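Local atomic coordinates of DnaK Suppressor (Chlamydia trachomatis, PDB entry 6PTG), a protein that probably binds RNA polymerase and regulates transcription as a DksA-like factor. Residues B[81-86]-B[113-118]. Residues are numbered along the deposited sequence; the frame is centred on the assembly and turned at random.
Sequences IDRALE and YATMTV
R83 meets T115 through the aliphatic root of its side chain and spends its polar end on acids. From CB, the chain runs to CG, which lies 3.8 Å from T115 CG2; CG is anti to the backbone N (chi1 177°), and after it the bend at chi2 (53°) turns CD and NE away from the methyl. NE pairs with D97, whose backbone also hydrogen-bonds T115, so the arginine and the threonine are tied to the same loop residue. At the tip, NH1 forms a salt bridge with E86 OE1 (3.2 Å), the oxygen being approached from its anti side and lying near the guanidinium plane; E90 is a second partner of NH1. T115 CG2 also sits 3.8 Å from the backbone N of A84. A84 CB faces the loop, 3.8 Å from Y113 CA. One turn earlier, I81 CG1 packs on Y113 CB at 3.9 Å, while the phenol end leads away from 81-86. Segment 113-118 belongs to the DksA/TraR-type family region. The contact is a largely apolar helix-loop seam: the loop leading from helix 105-110 into helix 118-129 is seated on helix 72-89, beside helix 13-33, whose M26 touches both I81 and Y113.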
ATOM      1  N   ILE B  81       8.551   7.614  -8.937  1.00 62.56           N
ATOM      2  CA  ILE B  81      10.014   7.632  -8.914  1.00 61.82           C
ATOM      3  C   ILE B  81      10.517   8.122  -7.561  1.00 65.92           C
ATOM      4  O   ILE B  81      11.429   7.535  -6.967  1.00 64.64           O
ATOM      5  CB  ILE B  81      10.560   8.491 -10.071  1.00 60.11           C
ATOM      6  CG1 ILE B  81      10.389   7.764 -11.406  1.00 60.28           C
ATOM      7  CG2 ILE B  81      12.028   8.843  -9.848  1.00 53.47           C
ATOM      8  CD1 ILE B  81      10.544   8.662 -12.613  1.00 62.43           C
ATOM      9  N   ASP B  82       9.938   9.220  -7.062  1.00 75.45           N
ATOM     10  CA  ASP B  82      10.309   9.732  -5.744  1.00 78.60           C
ATOM     11  C   ASP B  82      10.073   8.695  -4.650  1.00 73.79           C
ATOM     12  O   ASP B  82      10.896   8.547  -3.739  1.00 68.95           O
ATOM     13  CB  ASP B  82       9.535  11.015  -5.445  1.00 87.58           C
ATOM     14  CG  ASP B  82      10.107  12.223  -6.168  1.00 95.21           C
ATOM     15  OD1 ASP B  82      11.328  12.238  -6.420  1.00 96.98           O
ATOM     16  OD2 ASP B  82       9.339  13.160  -6.473  1.00100.89           O
ATOM     17  N   ARG B  83       8.941   7.984  -4.707  1.00 67.65           N
ATOM     18  CA  ARG B  83       8.657   6.955  -3.708  1.00 56.80           C
ATOM     19  C   ARG B  83       9.653   5.806  -3.787  1.00 55.24           C
ATOM     20  O   ARG B  83      10.119   5.306  -2.755  1.00 54.51           O
ATOM     21  CB  ARG B  83       7.228   6.436  -3.873  1.00 47.21           C
ATOM     22  CG  ARG B  83       6.877   5.307  -2.915  1.00 53.34           C
ATOM     23  CD  ARG B  83       7.182   5.699  -1.468  1.00 57.23           C
ATOM     24  NE  ARG B  83       7.134   4.555  -0.561  1.00 56.61           N
ATOM     25  CZ  ARG B  83       7.696   4.537   0.642  1.00 58.91           C
ATOM     26  NH1 ARG B  83       8.358   5.601   1.077  1.00 62.02           N
ATOM     27  NH2 ARG B  83       7.613   3.453   1.401  1.00 59.52           N
ATOM     28  N   ALA B  84       9.994   5.371  -5.003  1.00 50.27           N
ATOM     29  CA  ALA B  84      11.003   4.327  -5.153  1.00 46.73           C
ATOM     30  C   ALA B  84      12.341   4.774  -4.574  1.00 46.40           C
ATOM     31  O   ALA B  84      13.044   3.983  -3.934  1.00 47.70           O
ATOM     32  CB  ALA B  84      11.147   3.938  -6.625  1.00 41.25           C
ATOM     33  N   LEU B  85      12.701   6.047  -4.773  1.00 46.16           N
ATOM     34  CA  LEU B  85      13.929   6.575  -4.189  1.00 52.86           C
ATOM     35  C   LEU B  85      13.854   6.601  -2.666  1.00 64.01           C
ATOM     36  O   LEU B  85      14.842   6.287  -1.991  1.00 69.81           O
ATOM     37  CB  LEU B  85      14.212   7.971  -4.740  1.00 49.47           C
ATOM     38  CG  LEU B  85      14.727   8.017  -6.179  1.00 53.65           C
ATOM     39  CD1 LEU B  85      14.728   9.435  -6.734  1.00 52.56           C
ATOM     40  CD2 LEU B  85      16.122   7.409  -6.253  1.00 49.33           C
ATOM     41  N   GLU B  86      12.694   6.972  -2.106  1.00 60.52           N
ATOM     42  CA  GLU B  86      12.517   6.923  -0.656  1.00 58.27           C
ATOM     43  C   GLU B  86      12.673   5.506  -0.126  1.00 59.93           C
ATOM     44  O   GLU B  86      13.319   5.291   0.904  1.00 70.18           O
ATOM     45  CB  GLU B  86      11.154   7.485  -0.258  1.00 66.06           C
ATOM     46  CG  GLU B  86      10.978   8.962  -0.533  1.00 87.29           C
ATOM     47  CD  GLU B  86       9.568   9.433  -0.255  1.00100.43           C
ATOM     48  OE1 GLU B  86       8.822   8.697   0.430  1.00 93.35           O
ATOM     49  OE2 GLU B  86       9.209  10.535  -0.725  1.00109.47           O
ATOM     50  N   TYR B 113      10.934   1.892 -10.909  1.00 52.64           N
ATOM     51  CA  TYR B 113      10.095   2.659  -9.991  1.00 48.82           C
ATOM     52  C   TYR B 113       8.889   1.868  -9.486  1.00 44.54           C
ATOM     53  O   TYR B 113       7.947   2.457  -8.948  1.00 53.88           O
ATOM     54  CB  TYR B 113       9.640   3.969 -10.641  1.00 48.96           C
ATOM     55  CG  TYR B 113       8.994   3.808 -11.999  1.00 57.19           C
ATOM     56  CD1 TYR B 113       7.633   3.536 -12.120  1.00 52.87           C
ATOM     57  CD2 TYR B 113       9.744   3.938 -13.162  1.00 63.27           C
ATOM     58  CE1 TYR B 113       7.042   3.388 -13.360  1.00 51.64           C
ATOM     59  CE2 TYR B 113       9.160   3.793 -14.407  1.00 65.01           C
ATOM     60  CZ  TYR B 113       7.809   3.518 -14.501  1.00 60.44           C
ATOM     61  OH  TYR B 113       7.231   3.377 -15.743  1.00 66.74           O
ATOM     62  N   ALA B 114       8.895   0.552  -9.651  1.00 46.56           N
ATOM     63  CA  ALA B 114       7.814  -0.277  -9.139  1.00 42.52           C
ATOM     64  C   ALA B 114       7.909  -0.346  -7.625  1.00 53.37           C
ATOM     65  O   ALA B 114       8.932  -0.773  -7.081  1.00 52.84           O
ATOM     66  CB  ALA B 114       7.892  -1.676  -9.742  1.00 36.40           C
ATOM     67  N   THR B 115       6.863   0.117  -6.944  1.00 68.81           N
ATOM     68  CA  THR B 115       6.797   0.098  -5.488  1.00 50.43           C
ATOM     69  C   THR B 115       5.755  -0.869  -4.953  1.00 41.78           C
ATOM     70  O   THR B 115       5.637  -1.023  -3.738  1.00 48.79           O
ATOM     71  CB  THR B 115       6.518   1.500  -4.956  1.00 41.76           C
ATOM     72  OG1 THR B 115       5.278   1.967  -5.497  1.00 50.49           O
ATOM     73  CG2 THR B 115       7.635   2.445  -5.341  1.00 51.10           C
ATOM     74  N   MET B 116       5.012  -1.540  -5.826  1.00 43.12           N
ATOM     75  CA  MET B 116       4.005  -2.503  -5.418  1.00 43.90           C
ATOM     76  C   MET B 116       4.104  -3.717  -6.329  1.00 48.80           C
ATOM     77  O   MET B 116       4.600  -3.632  -7.453  1.00 46.60           O
ATOM     78  CB  MET B 116       2.594  -1.901  -5.495  1.00 41.17           C
ATOM     79  CG  MET B 116       2.398  -0.662  -4.658  1.00 45.21           C
ATOM     80  SD  MET B 116       0.866   0.176  -5.056  1.00 52.37           S
ATOM     81  CE  MET B 116       1.417   1.206  -6.420  1.00 63.26           C
ATOM     82  N   THR B 117       3.610  -4.851  -5.844  1.00 42.13           N
ATOM     83  CA  THR B 117       3.419  -5.970  -6.744  1.00 37.25           C
ATOM     84  C   THR B 117       2.345  -5.606  -7.764  1.00 55.47           C
ATOM     85  O   THR B 117       1.613  -4.626  -7.600  1.00 67.54           O
ATOM     86  CB  THR B 117       3.032  -7.236  -5.973  1.00 40.36           C
ATOM     87  OG1 THR B 117       1.784  -7.041  -5.295  1.00 45.44           O
ATOM     88  CG2 THR B 117       4.115  -7.610  -4.972  1.00 35.20           C
ATOM     89  N   VAL B 118       2.261  -6.390  -8.841  1.00 61.37           N
ATOM     90  CA  VAL B 118       1.266  -6.097  -9.870  1.00 56.65           C
ATOM     91  C   VAL B 118      -0.139  -6.181  -9.289  1.00 56.96           C
ATOM     92  O   VAL B 118      -0.964  -5.279  -9.478  1.00 56.31           O
ATOM     93  CB  VAL B 118       1.439  -7.037 -11.071  1.00 51.12           C
ATOM     94  CG1 VAL B 118       0.324  -6.805 -12.062  1.00 38.07           C
ATOM     95  CG2 VAL B 118       2.783  -6.800 -11.707  1.00 55.20           C
TER